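Local coordinates for Non-structural protein 3 (Porcine deltacoronavirus, PDB 6LN0) that probably combines ADP-ribose recognition by a macro domain with papain-like proteolysis of the viral polyprotein, as in other coronavirus nsp3 proteins, at residues Ala5-Ser10 with Lys25-Val30; Lys108-Leu111 with His116-Ile119; Val262-Asn267 with Pro390-Ala395; Tyr284-Tyr287 with Asn293-Val296; Thr303-Gly308 with Pro313-Ser318. One frame throughout, in Å; residues are numbered along the deposited sequence.

Interaction 1: residues Ala5-Ser10 with Lys25-Val30; sequences AIKQPS and KFDNSV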
# COMPACT_ATOMS: atom_id res chain seq x y z
N ALA A 5 10.50 -41.71 15.67
CA ALA A 5 10.29 -40.28 15.85
C ALA A 5 10.30 -39.49 14.54
O ALA A 5 10.04 -38.28 14.56
CB ALA A 5 11.36 -39.71 16.80
N ILE A 6 10.59 -40.14 13.42
CA ILE A 6 10.81 -39.44 12.16
C ILE A 6 9.47 -39.12 11.51
O ILE A 6 8.56 -39.96 11.46
CB ILE A 6 11.70 -40.29 11.24
CG1 ILE A 6 11.88 -39.58 9.90
CG2 ILE A 6 11.10 -41.67 11.01
CD1 ILE A 6 12.41 -38.24 9.98
N LYS A 7 9.32 -37.88 11.05
CA LYS A 7 8.20 -37.50 10.20
C LYS A 7 8.74 -36.77 8.98
O LYS A 7 9.65 -35.95 9.09
CB LYS A 7 7.20 -36.62 10.95
CG LYS A 7 6.61 -37.29 12.16
CD LYS A 7 6.74 -36.40 13.38
CE LYS A 7 6.23 -37.13 14.62
NZ LYS A 7 4.74 -37.04 14.75
N GLN A 8 8.19 -37.08 7.81
CA GLN A 8 8.68 -36.48 6.59
C GLN A 8 8.38 -34.98 6.59
O GLN A 8 7.39 -34.54 7.17
CB GLN A 8 8.06 -37.14 5.35
CG GLN A 8 8.45 -38.60 5.16
CD GLN A 8 7.26 -39.55 5.30
OE1 GLN A 8 6.12 -39.10 5.43
NE2 GLN A 8 7.53 -40.85 5.28
N PRO A 9 9.27 -34.17 5.98
CA PRO A 9 9.09 -32.72 5.94
C PRO A 9 7.66 -32.22 5.71
O PRO A 9 6.85 -32.86 5.03
CB PRO A 9 10.00 -32.31 4.78
CG PRO A 9 11.19 -33.24 4.95
CD PRO A 9 10.64 -34.55 5.56
N SER A 10 7.37 -31.07 6.32
CA SER A 10 6.08 -30.39 6.29
C SER A 10 6.32 -28.94 6.67
O SER A 10 7.24 -28.67 7.45
CB SER A 10 5.08 -31.04 7.25
OG SER A 10 4.35 -32.06 6.60
N LYS A 25 0.66 -32.62 24.75
CA LYS A 25 0.16 -33.63 23.82
C LYS A 25 1.33 -34.17 22.99
O LYS A 25 1.73 -33.55 22.00
CB LYS A 25 -0.93 -33.01 22.94
CG LYS A 25 -1.39 -33.84 21.74
CD LYS A 25 -2.16 -32.96 20.75
CE LYS A 25 -1.89 -33.37 19.31
NZ LYS A 25 -1.27 -34.73 19.21
N PHE A 26 1.88 -35.32 23.39
CA PHE A 26 3.07 -35.87 22.75
C PHE A 26 2.72 -36.73 21.53
O PHE A 26 1.56 -37.05 21.28
CB PHE A 26 3.89 -36.69 23.75
CG PHE A 26 4.58 -35.87 24.79
CD1 PHE A 26 5.71 -35.12 24.48
CD2 PHE A 26 4.12 -35.84 26.09
CE1 PHE A 26 6.35 -34.36 25.45
CE2 PHE A 26 4.75 -35.08 27.06
CZ PHE A 26 5.87 -34.35 26.74
N ASP A 27 3.76 -37.10 20.77
CA ASP A 27 3.63 -37.85 19.52
C ASP A 27 5.00 -38.33 19.04
O ASP A 27 5.56 -37.79 18.07
CB ASP A 27 2.96 -36.98 18.46
CG ASP A 27 2.81 -37.69 17.12
OD1 ASP A 27 3.03 -38.92 17.06
OD2 ASP A 27 2.48 -37.01 16.11
N ASN A 28 5.55 -39.35 19.71
CA ASN A 28 6.91 -39.84 19.47
C ASN A 28 7.91 -38.69 19.45
O ASN A 28 8.79 -38.60 18.59
CB ASN A 28 6.98 -40.67 18.19
CG ASN A 28 6.10 -41.89 18.25
OD1 ASN A 28 5.16 -42.04 17.46
ND2 ASN A 28 6.37 -42.76 19.21
N SER A 29 7.78 -37.82 20.43
CA SER A 29 8.40 -36.51 20.40
C SER A 29 9.83 -36.57 20.89
O SER A 29 10.23 -37.47 21.63
CB SER A 29 7.60 -35.53 21.25
OG SER A 29 6.22 -35.58 20.95
N VAL A 30 10.62 -35.60 20.46
CA VAL A 30 11.92 -35.33 21.06
C VAL A 30 11.68 -34.28 22.13
O VAL A 30 11.34 -33.14 21.82
CB VAL A 30 12.93 -34.85 20.02
CG1 VAL A 30 14.21 -34.38 20.73
CG2 VAL A 30 13.23 -35.98 19.05
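K7 and D27 face each other as the charged pair of this contact, the lysine reaching its ammonium group out to the aspartate carboxylate. The two side chains meet at an oblique angle. K7 NZ lies 2.6 Å from D27 OD2 in a salt bridge, while D27 OD1 stays back at 3.4 Å from K7 NZ, which makes the approach one-sided. With CG of K7 anti to its carbonyl carbon (chi1 -59°), the chain bends at chi2 and again at chi4, and the second bend turns NZ onto the acid. One atom back from the charge, K7 CE lies 3.6 Å from D27 O, so the lysine methylene also rests against the turn.

That turn is held by its own residues: D27 N donates to S29 OG at 2.9 Å, and S29 OG also bonds H116. At the other end of the contact A5 is set against the backbone of N28, with A5 CB 3.3 Å from N28 O and A5 CA making a CH···O contact to the same oxygen. N28 CB approaches A5 CA to 4.1 Å.

The loop leading into edge strand 10-17 is thus joined to the turn entering strand 29-34 of the macro domain by one ion pair and the small contact of A5 with the N28 carbonyl. Because the ionic side is partly exposed, water probably weakens its charge attraction, while A5 lies buried.

Interaction 2: residues Lys108-Leu111 with His116-Ile119; sequences KSIL and HYVI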
# COMPACT_ATOMS: atom_id res chain seq x y z
N LYS A 108 20.02 -24.22 17.12
CA LYS A 108 20.60 -24.90 15.97
C LYS A 108 21.02 -26.30 16.37
O LYS A 108 20.80 -27.27 15.63
CB LYS A 108 21.82 -24.12 15.45
CG LYS A 108 22.19 -24.43 14.00
CD LYS A 108 23.70 -24.25 13.72
CE LYS A 108 24.06 -24.62 12.27
NZ LYS A 108 24.65 -25.99 12.15
N SER A 109 21.60 -26.42 17.56
CA SER A 109 22.03 -27.69 18.09
C SER A 109 20.87 -28.66 18.28
O SER A 109 21.09 -29.88 18.27
CB SER A 109 22.77 -27.43 19.39
OG SER A 109 22.88 -28.59 20.17
N ILE A 110 19.65 -28.16 18.42
CA ILE A 110 18.50 -28.98 18.74
C ILE A 110 17.76 -29.43 17.49
O ILE A 110 17.41 -30.60 17.34
CB ILE A 110 17.55 -28.19 19.68
CG1 ILE A 110 18.13 -28.10 21.09
CG2 ILE A 110 16.13 -28.78 19.67
CD1 ILE A 110 17.41 -27.11 21.96
N LEU A 111 17.50 -28.48 16.58
CA LEU A 111 16.53 -28.67 15.51
C LEU A 111 17.30 -29.08 14.26
O LEU A 111 17.64 -28.25 13.41
CB LEU A 111 15.71 -27.41 15.30
CG LEU A 111 14.98 -26.97 16.57
CD1 LEU A 111 15.02 -25.46 16.74
CD2 LEU A 111 13.54 -27.49 16.57
N HIS A 116 9.08 -34.13 15.87
CA HIS A 116 8.27 -33.22 16.67
C HIS A 116 9.02 -32.87 17.94
O HIS A 116 9.21 -33.72 18.82
CB HIS A 116 6.91 -33.82 17.02
CG HIS A 116 6.20 -33.04 18.08
ND1 HIS A 116 5.78 -33.60 19.27
CD2 HIS A 116 5.87 -31.73 18.15
CE1 HIS A 116 5.20 -32.67 20.01
NE2 HIS A 116 5.24 -31.53 19.35
N TYR A 117 9.41 -31.61 18.07
CA TYR A 117 10.20 -31.14 19.19
C TYR A 117 9.30 -30.48 20.23
O TYR A 117 8.35 -29.76 19.88
CB TYR A 117 11.25 -30.15 18.72
CG TYR A 117 12.35 -30.78 17.90
CD1 TYR A 117 13.48 -31.31 18.51
CD2 TYR A 117 12.27 -30.82 16.52
CE1 TYR A 117 14.50 -31.89 17.77
CE2 TYR A 117 13.28 -31.40 15.77
CZ TYR A 117 14.39 -31.93 16.40
OH TYR A 117 15.41 -32.49 15.67
N VAL A 118 9.61 -30.72 21.50
CA VAL A 118 8.96 -30.04 22.61
C VAL A 118 10.06 -29.33 23.36
O VAL A 118 11.00 -29.98 23.85
CB VAL A 118 8.19 -31.02 23.50
CG1 VAL A 118 7.56 -30.29 24.64
CG2 VAL A 118 7.13 -31.73 22.69
N ILE A 119 9.99 -28.01 23.43
CA ILE A 119 11.13 -27.26 23.94
C ILE A 119 10.68 -26.30 25.03
O ILE A 119 9.93 -25.35 24.76
CB ILE A 119 11.86 -26.52 22.80
CG1 ILE A 119 12.03 -27.43 21.58
CG2 ILE A 119 13.21 -26.04 23.25
CD1 ILE A 119 13.09 -26.96 20.62
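The end of helix 99-110 comes up to strand 117-120 without backbone pairing, its nearest CA atoms, those of L111 and Y117, being 7.7 Å apart, so side chains make most of the contact. The Y117 ring is central. L111 CD2 sits over one of its faces, displaced toward the rim, in a CH-pi contact 3.9 Å from the ring centroid and 25° off the normal. The leucine chain crosses the tyrosine at an angle, and its methyl is closest to the inner part of the ring, 3.6 Å from Y117 CD2.

I110 lies on the same side of the ring plane, beyond the edge at CD1. Its CG2 methyl, placed anti to the backbone N by chi1 of -73°, packs 3.8 Å from Y117 CD1, and the two chains run past one another in opposite directions. The same methyl touches I119 CD1 at 3.7 Å, while L111 CD2 reaches I119 CD1 at 4.1 Å. I119 CD1 therefore meets both I110, at the helix end, and L111, just after it. The I110 carbonyl O approaches the ring obliquely, 3.2 Å from Y117 CE1. The buried phenol hydroxyl is satisfied by the carbonyl of E113 in the connecting loop.

All four touching residues are buried in the macro domain core. Strand 117-120 runs parallel between strands 29-34 and 146-152; V32 of the former touches both I110 and I119, I146 of the latter touches L111 and Y117, and V89 of strand 83-89 continues the apolar layer beside I110.

Interaction 3: residues Val262-Asn267 with Pro390-Ala395; sequences VSAGVN and PAIKFA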
# COMPACT_ATOMS: atom_id res chain seq x y z
N VAL A 262 -3.97 24.96 -15.15
CA VAL A 262 -5.19 24.55 -14.46
C VAL A 262 -6.19 25.69 -14.44
O VAL A 262 -7.35 25.52 -14.84
CB VAL A 262 -4.87 24.06 -13.03
CG1 VAL A 262 -6.14 23.81 -12.27
CG2 VAL A 262 -4.01 22.83 -13.09
N SER A 263 -5.76 26.87 -13.97
CA SER A 263 -6.64 28.05 -13.98
C SER A 263 -7.18 28.34 -15.37
O SER A 263 -8.36 28.68 -15.52
CB SER A 263 -5.90 29.27 -13.42
OG SER A 263 -4.61 29.40 -14.01
N ALA A 264 -6.36 28.23 -16.40
CA ALA A 264 -6.87 28.51 -17.74
C ALA A 264 -7.97 27.51 -18.13
O ALA A 264 -9.01 27.87 -18.70
CB ALA A 264 -5.74 28.52 -18.76
N GLY A 265 -7.77 26.23 -17.79
CA GLY A 265 -8.77 25.23 -18.13
C GLY A 265 -10.06 25.43 -17.35
O GLY A 265 -11.15 25.42 -17.94
N VAL A 266 -9.96 25.61 -16.03
CA VAL A 266 -11.13 25.87 -15.19
C VAL A 266 -11.82 27.17 -15.56
O VAL A 266 -13.04 27.31 -15.38
CB VAL A 266 -10.72 25.87 -13.71
CG1 VAL A 266 -11.95 26.00 -12.82
CG2 VAL A 266 -9.95 24.59 -13.39
N ASN A 267 -11.08 28.17 -16.05
CA ASN A 267 -11.73 29.43 -16.36
C ASN A 267 -12.50 29.36 -17.68
O ASN A 267 -13.61 29.89 -17.77
CB ASN A 267 -10.72 30.56 -16.36
CG ASN A 267 -10.27 30.90 -14.95
OD1 ASN A 267 -10.95 30.55 -13.96
ND2 ASN A 267 -9.11 31.56 -14.83
N PRO A 390 -14.84 33.09 -25.57
CA PRO A 390 -13.99 32.48 -24.53
C PRO A 390 -12.97 31.52 -25.12
O PRO A 390 -13.32 30.62 -25.88
CB PRO A 390 -14.99 31.75 -23.63
CG PRO A 390 -16.31 32.37 -23.90
CD PRO A 390 -16.28 32.90 -25.32
N ALA A 391 -11.70 31.72 -24.78
CA ALA A 391 -10.63 30.95 -25.38
C ALA A 391 -9.50 30.75 -24.37
O ALA A 391 -9.54 31.25 -23.24
CB ALA A 391 -10.10 31.62 -26.65
N ILE A 392 -8.49 30.00 -24.79
CA ILE A 392 -7.27 29.84 -24.03
C ILE A 392 -6.11 30.13 -24.96
O ILE A 392 -6.07 29.64 -26.10
CB ILE A 392 -7.15 28.42 -23.42
CG1 ILE A 392 -8.24 28.21 -22.35
CG2 ILE A 392 -5.80 28.24 -22.83
CD1 ILE A 392 -8.21 26.84 -21.63
N LYS A 393 -5.18 30.96 -24.50
CA LYS A 393 -3.98 31.25 -25.26
C LYS A 393 -2.77 30.71 -24.51
O LYS A 393 -2.73 30.67 -23.27
CB LYS A 393 -3.83 32.76 -25.52
CG LYS A 393 -4.89 33.38 -26.45
CD LYS A 393 -4.31 34.50 -27.29
CE LYS A 393 -5.20 35.76 -27.25
NZ LYS A 393 -4.42 37.01 -27.58
N PHE A 394 -1.78 30.29 -25.30
CA PHE A 394 -0.57 29.65 -24.80
C PHE A 394 0.61 30.27 -25.53
O PHE A 394 0.63 30.31 -26.77
CB PHE A 394 -0.63 28.14 -25.07
CG PHE A 394 0.41 27.32 -24.33
CD1 PHE A 394 1.74 27.33 -24.73
CD2 PHE A 394 0.03 26.49 -23.28
CE1 PHE A 394 2.67 26.55 -24.07
CE2 PHE A 394 0.97 25.71 -22.62
CZ PHE A 394 2.29 25.75 -23.01
N ALA A 395 1.59 30.78 -24.77
CA ALA A 395 2.82 31.28 -25.36
C ALA A 395 3.85 31.41 -24.26
O ALA A 395 3.52 31.78 -23.13
CB ALA A 395 2.61 32.64 -26.05
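I392 reaches from its strand to A264 on the helix, and these two residues account for nearly all the surface buried here, with G265 adding a little. The isoleucine points toward the helix and touches it with both branches. Its CD1 methyl lies 3.2 Å from the A264 carbonyl O, a close approach of a methyl to a backbone oxygen. CG1 follows behind at 3.7 Å from A264 O, so this arm approaches the A264 carbonyl with two of its atoms. The second branch, CG2, faces the alanine methyl: A264 CB and I392 CG2 are 4.1 Å apart, and CB is equally far from I392 CD1.

The torsions explain this double touch. Chi1 of -67° leaves CG2 anti to the backbone N, and chi2 of -178° extends CD1 away from the strand onto the helix. G265 comes next, its CA 3.9 Å from I392 CD1. The nearest CA atoms, those of A264 and I392, are 6.4 Å apart, a short separation consistent with the small A264 side chain facing the strand.

The contact is buried and has no hydrogen bond; methyls meet a methyl and a backbone carbonyl. I392 also touches V418 of strand 416-423, which flanks strand 391-395 in the large mixed sheet, so the isoleucine fills the layer between sheet and helix. This is helix-on-sheet packing within the papain-like protease part, helix 260-270 lying against strand 391-395, and it brings together parts far apart in sequence.

Interaction 4: residues Tyr284-Tyr287 with Asn293-Val296; sequences YREY and NRFV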
# COMPACT_ATOMS: atom_id res chain seq x y z
N TYR A 284 -16.37 20.49 -7.42
CA TYR A 284 -16.40 21.79 -8.09
C TYR A 284 -17.14 22.82 -7.27
O TYR A 284 -16.70 23.97 -7.16
CB TYR A 284 -17.02 21.62 -9.46
CG TYR A 284 -17.17 22.84 -10.30
CD1 TYR A 284 -16.07 23.58 -10.69
CD2 TYR A 284 -18.42 23.22 -10.77
CE1 TYR A 284 -16.22 24.70 -11.51
CE2 TYR A 284 -18.58 24.32 -11.59
CZ TYR A 284 -17.49 25.06 -11.95
OH TYR A 284 -17.65 26.16 -12.76
N ARG A 285 -18.25 22.42 -6.64
CA ARG A 285 -18.94 23.37 -5.78
C ARG A 285 -18.11 23.73 -4.55
O ARG A 285 -18.25 24.83 -4.01
CB ARG A 285 -20.33 22.83 -5.42
CG ARG A 285 -21.31 22.96 -6.62
CD ARG A 285 -22.79 22.78 -6.26
NE ARG A 285 -23.06 21.53 -5.56
CZ ARG A 285 -24.24 20.91 -5.54
NH1 ARG A 285 -25.26 21.43 -6.20
NH2 ARG A 285 -24.40 19.78 -4.86
N GLU A 286 -17.18 22.86 -4.12
CA GLU A 286 -16.21 23.31 -3.12
C GLU A 286 -15.34 24.42 -3.68
O GLU A 286 -15.26 25.51 -3.11
CB GLU A 286 -15.34 22.14 -2.65
CG GLU A 286 -16.04 21.26 -1.66
CD GLU A 286 -15.20 20.09 -1.18
OE1 GLU A 286 -13.94 20.17 -1.20
OE2 GLU A 286 -15.80 19.09 -0.74
N TYR A 287 -14.67 24.16 -4.80
CA TYR A 287 -13.82 25.16 -5.43
C TYR A 287 -14.56 26.49 -5.59
O TYR A 287 -14.04 27.55 -5.24
CB TYR A 287 -13.33 24.64 -6.79
CG TYR A 287 -12.60 25.65 -7.66
CD1 TYR A 287 -13.29 26.55 -8.48
CD2 TYR A 287 -11.21 25.68 -7.69
CE1 TYR A 287 -12.61 27.45 -9.28
CE2 TYR A 287 -10.54 26.57 -8.50
CZ TYR A 287 -11.23 27.45 -9.28
OH TYR A 287 -10.54 28.33 -10.06
N ASN A 293 -9.08 22.72 -2.97
CA ASN A 293 -8.05 21.71 -2.79
C ASN A 293 -8.39 20.41 -3.49
O ASN A 293 -7.58 19.88 -4.26
CB ASN A 293 -7.81 21.48 -1.30
CG ASN A 293 -6.87 22.51 -0.71
OD1 ASN A 293 -6.89 23.68 -1.10
ND2 ASN A 293 -6.03 22.08 0.22
N ARG A 294 -9.58 19.87 -3.27
CA ARG A 294 -9.89 18.57 -3.84
C ARG A 294 -9.98 18.65 -5.36
O ARG A 294 -9.35 17.86 -6.08
CB ARG A 294 -11.17 18.02 -3.22
CG ARG A 294 -10.94 17.60 -1.77
CD ARG A 294 -12.22 17.39 -0.99
NE ARG A 294 -12.77 16.06 -1.24
CZ ARG A 294 -14.04 15.82 -1.56
NH1 ARG A 294 -14.92 16.80 -1.65
NH2 ARG A 294 -14.44 14.57 -1.79
N PHE A 295 -10.72 19.64 -5.87
CA PHE A 295 -10.94 19.78 -7.31
C PHE A 295 -9.62 19.93 -8.06
O PHE A 295 -9.42 19.29 -9.09
CB PHE A 295 -11.84 20.99 -7.55
CG PHE A 295 -12.28 21.16 -8.97
CD1 PHE A 295 -12.91 20.12 -9.65
CD2 PHE A 295 -12.13 22.38 -9.61
CE1 PHE A 295 -13.35 20.28 -10.94
CE2 PHE A 295 -12.59 22.56 -10.92
CZ PHE A 295 -13.20 21.51 -11.59
N VAL A 296 -8.72 20.75 -7.54
CA VAL A 296 -7.42 20.96 -8.18
C VAL A 296 -6.57 19.70 -8.12
O VAL A 296 -5.86 19.36 -9.08
CB VAL A 296 -6.70 22.16 -7.54
CG1 VAL A 296 -5.30 22.24 -8.05
CG2 VAL A 296 -7.44 23.47 -7.87
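R294 points toward E286 and forms a salt bridge with it, across two consecutive helices of the papain-like protease region, 278-287 and 293-302, which are joined by a five-residue link and pack against each other. The acid reaches across with its chain extended beyond CG, whereas the arginine bends at chi3 (82°), and the chains meet obliquely. E286 OE2 takes NH1 at the guanidinium edge, 2.6 Å away, but the hydrogen bond is weak, with an N-H···O angle of 123°. The other oxygen, E286 OE1, lies 3.3 Å from R294 CD, so the carboxylate also lies against the arginine chain.

F295, next in order, is the buried centre of an aromatic cluster with Y284 and Y287. One face of its ring is covered by Y284 CA, 4.3 Å from the centroid in a CH-pi contact. The Y284 side chain runs beside it in the same direction, their rings inclined to one another, and Y284 CD1 comes within 3.6 Å of F295 CE2. Toward Y287 it turns an edge, in an offset edge-to-face pair with centroids 5.6 Å apart and planes at 63°; F295 CD2 also meets Y287 CB at 3.8 Å. The hydroxyl of Y287 is held by the carbonyl of M251, and V266 of helix 260-270 touches both Y287 and F295, closing the cluster from that helix.

V296 ends the segment with a looser apolar touch, its CG2 methyl 4.4 Å from Y287 CD2.

Interaction 5: residues Thr303-Gly308 with Pro313-Ser318; sequences TNRRVG and PQQVIS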
# COMPACT_ATOMS: atom_id res chain seq x y z
N THR A 303 -4.44 14.30 -14.95
CA THR A 303 -3.57 14.62 -16.08
C THR A 303 -2.11 14.25 -15.81
O THR A 303 -1.24 14.58 -16.61
CB THR A 303 -3.69 16.11 -16.48
OG1 THR A 303 -3.31 16.96 -15.40
CG2 THR A 303 -5.10 16.45 -16.83
N ASN A 304 -1.84 13.54 -14.71
CA ASN A 304 -0.52 12.98 -14.44
C ASN A 304 0.54 14.07 -14.35
O ASN A 304 1.60 14.01 -14.97
CB ASN A 304 -0.15 11.93 -15.49
CG ASN A 304 -1.10 10.77 -15.50
OD1 ASN A 304 -1.20 10.05 -14.52
ND2 ASN A 304 -1.80 10.57 -16.60
N ARG A 305 0.25 15.08 -13.54
CA ARG A 305 1.21 16.14 -13.27
C ARG A 305 1.48 16.18 -11.78
O ARG A 305 0.71 15.66 -10.97
CB ARG A 305 0.68 17.51 -13.71
CG ARG A 305 0.21 17.54 -15.13
CD ARG A 305 1.38 17.36 -16.07
NE ARG A 305 0.94 17.51 -17.44
CZ ARG A 305 1.72 17.37 -18.50
NH1 ARG A 305 3.00 17.05 -18.33
NH2 ARG A 305 1.23 17.54 -19.73
N ARG A 306 2.58 16.82 -11.42
CA ARG A 306 2.86 17.14 -10.03
C ARG A 306 2.90 18.65 -9.87
O ARG A 306 3.32 19.38 -10.77
CB ARG A 306 4.16 16.51 -9.57
CG ARG A 306 4.30 15.03 -9.94
CD ARG A 306 3.11 14.20 -9.42
NE ARG A 306 2.95 14.28 -7.96
CZ ARG A 306 3.56 13.48 -7.08
NH1 ARG A 306 4.38 12.52 -7.50
NH2 ARG A 306 3.35 13.64 -5.78
N VAL A 307 2.45 19.12 -8.71
CA VAL A 307 2.48 20.54 -8.40
C VAL A 307 3.90 21.07 -8.54
O VAL A 307 4.86 20.48 -8.02
CB VAL A 307 1.92 20.78 -7.00
CG1 VAL A 307 0.41 20.71 -7.05
CG2 VAL A 307 2.43 19.71 -6.06
N GLY A 308 4.05 22.19 -9.23
CA GLY A 308 5.35 22.72 -9.59
C GLY A 308 5.64 22.48 -11.05
O GLY A 308 6.22 23.32 -11.74
N PRO A 313 -2.99 22.92 -21.10
CA PRO A 313 -4.36 23.38 -20.83
C PRO A 313 -5.41 22.63 -21.65
O PRO A 313 -6.55 22.53 -21.18
CB PRO A 313 -4.31 24.88 -21.18
CG PRO A 313 -3.22 25.00 -22.14
CD PRO A 313 -2.20 23.96 -21.77
N GLN A 314 -5.08 22.12 -22.84
CA GLN A 314 -6.03 21.29 -23.59
C GLN A 314 -6.40 20.05 -22.80
O GLN A 314 -7.57 19.64 -22.80
CB GLN A 314 -5.45 20.87 -24.95
CG GLN A 314 -5.09 21.97 -25.88
CD GLN A 314 -4.54 21.46 -27.20
OE1 GLN A 314 -4.11 20.31 -27.30
NE2 GLN A 314 -4.55 22.33 -28.23
N GLN A 315 -5.41 19.42 -22.16
CA GLN A 315 -5.66 18.30 -21.26
C GLN A 315 -6.71 18.65 -20.21
O GLN A 315 -7.65 17.88 -19.95
CB GLN A 315 -4.36 17.88 -20.57
CG GLN A 315 -3.64 16.68 -21.15
CD GLN A 315 -2.52 16.18 -20.22
OE1 GLN A 315 -1.58 16.92 -19.90
NE2 GLN A 315 -2.63 14.93 -19.77
N VAL A 316 -6.57 19.82 -19.59
CA VAL A 316 -7.48 20.19 -18.51
C VAL A 316 -8.90 20.37 -19.04
O VAL A 316 -9.84 19.74 -18.55
CB VAL A 316 -6.98 21.46 -17.79
CG1 VAL A 316 -7.99 21.91 -16.74
CG2 VAL A 316 -5.60 21.20 -17.20
N ILE A 317 -9.07 21.23 -20.05
CA ILE A 317 -10.43 21.50 -20.51
C ILE A 317 -11.07 20.24 -21.07
O ILE A 317 -12.28 20.03 -20.93
CB ILE A 317 -10.47 22.67 -21.54
CG1 ILE A 317 -11.92 22.99 -21.86
CG2 ILE A 317 -9.76 22.32 -22.85
CD1 ILE A 317 -12.71 23.37 -20.63
N SER A 318 -10.27 19.36 -21.67
CA SER A 318 -10.84 18.12 -22.19
C SER A 318 -11.23 17.18 -21.05
O SER A 318 -12.24 16.47 -21.15
CB SER A 318 -9.85 17.45 -23.13
OG SER A 318 -10.08 16.05 -23.17
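Q315 spreads its amide between T303 and R305, linking the loop that follows helix 293-302 back to helix 313-322; these are two consecutive helices of the papain-like protease region and the loop that joins them. On the oxygen side, R305 NH2 donates to Q315 OE1 at 2.9 Å with an N-H···O angle of 141°. The oxygen lies near the guanidinium edge but 26° out of its plane, and the two flat groups stand almost at right angles. On the nitrogen side, Q315 NE2 gives only a weak, long bond to the T303 carbonyl O, at 3.5 Å. Both ends of the amide thus meet a loop partner, which probably fixes which way round it sits.

T303, the first residue to leave the helical conformation, also crosses the glutamine chain, and its CB lies in van der Waals contact with the amide, 3.7 Å from Q315 NE2.

The next shell holds the partners in place. T303 OG1 bonds to the carbonyl of I299, one turn back in the preceding helix, which fixes the threonine's rotation. R305 bends at chi2 (-67°) and then runs straight, carrying its guanidinium to the amide; its side chain also rests on F261 and Y300, and its NH1 has a long, weak ion pair with E309. F261 touches V316 as well, so this residue of helix 260-270 meets both parts. An apolar touch by the threonine methyl completes the fit, T303 CG2 standing 4.1 Å from Q315 CB.

The five contacts fall into two groups at opposite ends of an elongated chain. Interactions 1 and 2, centres 11 Å apart, share the macro domain sheet: strands 29-34 and 117-120 are neighbours, and V30 N lies 2.9 Å from H116 O. Interactions 3, 4 and 5 gather in the papain-like protease part, about 62 to 76 Å away between centres. There helix 260-270 is the common element, packing on interaction 4 while its G265 meets V316 of interaction 5. P313 of interaction 5 also touches I392 and F394 of interaction 3. Interactions 4 and 5 do not touch, their nearest atoms about 6 Å apart. The zinc site of C334, C335, C360 and C363 includes no residue of these contacts.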